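Local structure of hypothetical protein (Porphyromonas gingivalis W83, 2P3P) at residues Ser140-Leu150 and Glu180-Leu188. The protein is of unknown function but binds magnesium and is probably membrane-anchored in its full-length form. Residues are numbered along the deposited sequence; the frame is centred on the assembly and turned at random.
Sequences SYAYQAIYASL and EKPLAAIFL
Apolar packing joins helix 141-146 and the residues after it to helix 181-184 and the turn that follows; the centre of the contact lies about 27 Å from the centre of the chain. Ala142 and Leu183 come closest, their CA atoms 4.7 Å and their CB atoms 3.9 Å apart. Phe187 supplies the wedge: its CG sits between backbone N and carbonyl carbon (chi1 78°), which places the ring among Tyr143, Ile146 and Leu150. One ring face takes Tyr143, with CD1 3.7 Å from Phe187 CE1 and the planes oblique at 53°, while Ile146 CB lies in the ring plane at the edge and Leu150 CD1 is 4.0 Å from Phe187 CE1. Ile146 CD1 touches Glu180 CB at 3.7 Å. Beyond this patch the link is water: one donates to Ala145 O and Glu180 OE2; a second joins Ser149 OG to Glu180 OE1, which also accepts from Ala177 N. Ser149 belongs to an observed magnesium site, though no ion is bound to this chain. Ser140 OG, also hydrogen-bonded to Asp137 O, caps helix 141-146 by accepting from Tyr143 N. Phe132 meets Phe187 edge-to-face, and strands 155-159 and 165-170 of the four-stranded antiparallel sheet separate the segments in sequence.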
loop_
_atom_site.group_PDB
_atom_site.type_symbol
_atom_site.label_atom_id
_atom_site.label_comp_id
_atom_site.label_asym_id
_atom_site.label_seq_id
_atom_site.Cartn_x
_atom_site.Cartn_y
_atom_site.Cartn_z
ATOM N N SER A 140 1.482 25.344 -21.343
ATOM C CA SER A 140 2.750 25.982 -20.950
ATOM C C SER A 140 3.948 25.192 -21.441
ATOM O O SER A 140 3.875 23.978 -21.585
ATOM C CB SER A 140 2.877 26.162 -19.433
ATOM O OG SER A 140 2.990 24.939 -18.728
ATOM N N TYR A 141 5.042 25.901 -21.701
ATOM C CA TYR A 141 6.273 25.276 -22.086
ATOM C C TYR A 141 6.649 24.196 -21.089
ATOM O O TYR A 141 6.989 23.062 -21.451
ATOM C CB TYR A 141 7.357 26.357 -22.158
ATOM C CG TYR A 141 8.566 25.958 -22.963
ATOM C CD1 TYR A 141 8.778 26.489 -24.244
ATOM C CD2 TYR A 141 9.495 25.047 -22.452
ATOM C CE1 TYR A 141 9.899 26.117 -24.989
ATOM C CE2 TYR A 141 10.576 24.652 -23.190
ATOM C CZ TYR A 141 10.784 25.188 -24.453
ATOM O OH TYR A 141 11.912 24.805 -25.155
ATOM N N ALA A 142 6.575 24.536 -19.809
ATOM C CA ALA A 142 6.949 23.563 -18.765
ATOM C C ALA A 142 6.125 22.275 -18.837
ATOM O O ALA A 142 6.672 21.194 -18.786
ATOM C CB ALA A 142 6.851 24.202 -17.379
ATOM N N TYR A 143 4.808 22.395 -18.955
ATOM C CA TYR A 143 3.957 21.243 -19.052
ATOM C C TYR A 143 4.233 20.404 -20.297
ATOM O O TYR A 143 4.375 19.164 -20.192
ATOM C CB TYR A 143 2.477 21.639 -18.982
ATOM C CG TYR A 143 1.520 20.478 -19.014
ATOM C CD1 TYR A 143 1.004 19.932 -17.839
ATOM C CD2 TYR A 143 1.086 19.951 -20.216
ATOM C CE1 TYR A 143 0.090 18.889 -17.890
ATOM C CE2 TYR A 143 0.199 18.891 -20.261
ATOM C CZ TYR A 143 -0.315 18.402 -19.105
ATOM O OH TYR A 143 -1.205 17.382 -19.200
ATOM N N GLN A 144 4.302 21.052 -21.466
ATOM C CA GLN A 144 4.547 20.361 -22.728
ATOM C C GLN A 144 5.903 19.639 -22.770
ATOM O O GLN A 144 5.992 18.510 -23.321
ATOM C CB GLN A 144 4.340 21.334 -23.935
ATOM C CG GLN A 144 2.844 21.629 -24.121
ATOM C CD GLN A 144 2.484 22.808 -25.077
ATOM O OE1 GLN A 144 3.313 23.666 -25.404
ATOM N NE2 GLN A 144 1.210 22.830 -25.521
ATOM N N ALA A 145 6.912 20.220 -22.130
ATOM C CA ALA A 145 8.232 19.619 -22.058
ATOM C C ALA A 145 8.258 18.379 -21.140
ATOM O O ALA A 145 8.990 17.421 -21.402
ATOM C CB ALA A 145 9.278 20.668 -21.607
ATOM N N ILE A 146 7.472 18.383 -20.061
ATOM C CA ILE A 146 7.484 17.284 -19.067
ATOM C C ILE A 146 6.389 16.232 -19.351
ATOM O O ILE A 146 6.498 15.110 -18.884
ATOM C CB ILE A 146 7.222 17.830 -17.640
ATOM C CG1 ILE A 146 8.317 18.808 -17.213
ATOM C CG2 ILE A 146 7.000 16.667 -16.581
ATOM C CD1 ILE A 146 9.751 18.342 -17.518
ATOM N N TYR A 147 5.384 16.590 -20.151
ATOM C CA TYR A 147 4.177 15.792 -20.348
ATOM C C TYR A 147 4.465 14.298 -20.526
ATOM O O TYR A 147 3.911 13.455 -19.838
ATOM C CB TYR A 147 3.408 16.264 -21.593
ATOM C CG TYR A 147 2.188 15.438 -21.838
ATOM C CD1 TYR A 147 1.099 15.549 -20.986
ATOM C CD2 TYR A 147 2.129 14.493 -22.869
ATOM C CE1 TYR A 147 -0.036 14.791 -21.159
ATOM C CE2 TYR A 147 0.975 13.721 -23.052
ATOM C CZ TYR A 147 -0.101 13.882 -22.177
ATOM O OH TYR A 147 -1.262 13.150 -22.294
ATOM N N ALA A 148 5.318 13.972 -21.476
ATOM C CA ALA A 148 5.608 12.561 -21.773
ATOM C C ALA A 148 6.335 11.839 -20.614
ATOM O O ALA A 148 6.316 10.587 -20.554
ATOM C CB ALA A 148 6.372 12.440 -23.069
ATOM N N SER A 149 6.933 12.598 -19.688
ATOM C CA SER A 149 7.575 12.005 -18.534
ATOM C C SER A 149 6.608 11.756 -17.348
ATOM O O SER A 149 6.998 11.159 -16.329
ATOM C CB SER A 149 8.780 12.828 -18.107
ATOM O OG SER A 149 9.823 12.680 -19.048
ATOM N N LEU A 150 5.360 12.203 -17.481
ATOM C CA LEU A 150 4.367 12.122 -16.414
ATOM C C LEU A 150 3.767 10.717 -16.320
ATOM O O LEU A 150 3.147 10.393 -15.320
ATOM C CB LEU A 150 3.244 13.165 -16.649
ATOM C CG LEU A 150 3.581 14.639 -16.369
ATOM C CD1 LEU A 150 2.381 15.516 -16.718
ATOM C CD2 LEU A 150 4.014 14.874 -14.919
ATOM N N GLU A 180 14.990 18.728 -15.656
ATOM C CA GLU A 180 13.538 18.741 -15.839
ATOM C C GLU A 180 12.814 19.176 -14.580
ATOM O O GLU A 180 11.680 19.665 -14.662
ATOM C CB GLU A 180 13.024 17.352 -16.197
ATOM C CG GLU A 180 13.387 16.890 -17.583
ATOM C CD GLU A 180 13.006 15.440 -17.821
ATOM O OE1 GLU A 180 13.083 14.606 -16.893
ATOM O OE2 GLU A 180 12.615 15.134 -18.955
ATOM N N LYS A 181 13.434 18.959 -13.424
ATOM C CA LYS A 181 12.737 19.198 -12.177
ATOM C C LYS A 181 12.283 20.654 -12.044
ATOM O O LYS A 181 11.155 20.904 -11.611
ATOM C CB LYS A 181 13.528 18.703 -10.964
ATOM C CG LYS A 181 13.600 17.165 -10.887
ATOM C CD LYS A 181 14.427 16.677 -9.726
ATOM C CE LYS A 181 14.608 15.160 -9.796
ATOM N NZ LYS A 181 15.332 14.584 -8.637
ATOM N N PRO A 182 13.105 21.622 -12.441
ATOM C CA PRO A 182 12.596 23.017 -12.366
ATOM C C PRO A 182 11.356 23.339 -13.244
ATOM O O PRO A 182 10.566 24.203 -12.879
ATOM C CB PRO A 182 13.822 23.864 -12.740
ATOM C CG PRO A 182 14.993 22.954 -12.475
ATOM C CD PRO A 182 14.516 21.594 -12.865
ATOM N N LEU A 183 11.146 22.596 -14.335
ATOM C CA LEU A 183 9.985 22.822 -15.192
ATOM C C LEU A 183 8.792 22.206 -14.501
ATOM O O LEU A 183 7.771 22.862 -14.307
ATOM C CB LEU A 183 10.146 22.190 -16.558
ATOM C CG LEU A 183 11.306 22.710 -17.410
ATOM C CD1 LEU A 183 11.421 21.829 -18.680
ATOM C CD2 LEU A 183 11.092 24.191 -17.716
ATOM N N ALA A 184 8.946 20.954 -14.088
ATOM C CA ALA A 184 7.886 20.272 -13.368
ATOM C C ALA A 184 7.433 20.982 -12.094
ATOM O O ALA A 184 6.254 20.916 -11.716
ATOM C CB ALA A 184 8.328 18.822 -13.079
ATOM N N ALA A 185 8.345 21.691 -11.444
ATOM C CA ALA A 185 8.039 22.286 -10.139
ATOM C C ALA A 185 6.909 23.327 -10.197
ATOM O O ALA A 185 6.278 23.616 -9.166
ATOM C CB ALA A 185 9.311 22.931 -9.534
ATOM N N ILE A 186 6.694 23.929 -11.370
ATOM C CA ILE A 186 5.661 24.959 -11.514
ATOM C C ILE A 186 4.265 24.387 -11.500
ATOM O O ILE A 186 3.303 25.161 -11.318
ATOM C CB ILE A 186 5.838 25.890 -12.768
ATOM C CG1 ILE A 186 5.434 25.230 -14.078
ATOM C CG2 ILE A 186 7.260 26.359 -12.871
ATOM C CD1 ILE A 186 5.274 26.226 -15.259
ATOM N N PHE A 187 4.134 23.072 -11.734
ATOM C CA PHE A 187 2.822 22.460 -11.807
ATOM C C PHE A 187 2.636 21.105 -11.080
ATOM O O PHE A 187 1.526 20.786 -10.713
ATOM C CB PHE A 187 2.368 22.380 -13.258
ATOM C CG PHE A 187 2.988 21.261 -14.042
ATOM C CD1 PHE A 187 2.393 19.995 -14.060
ATOM C CD2 PHE A 187 4.165 21.468 -14.753
ATOM C CE1 PHE A 187 2.951 18.987 -14.789
ATOM C CE2 PHE A 187 4.733 20.452 -15.476
ATOM C CZ PHE A 187 4.156 19.212 -15.477
ATOM N N LEU A 188 3.701 20.344 -10.862
ATOM C CA LEU A 188 3.600 19.030 -10.248
ATOM C C LEU A 188 3.996 19.051 -8.771
ATOM O O LEU A 188 5.176 19.310 -8.439
ATOM C CB LEU A 188 4.538 18.076 -10.936
ATOM C CG LEU A 188 4.366 16.638 -10.520
ATOM C CD1 LEU A 188 2.832 16.196 -10.583
ATOM C CD2 LEU A 188 5.258 15.751 -11.457
HETATM O O HOH W 1 12.045 17.030 -21.135
HETATM O O HOH W 2 12.147 12.070 -17.408
#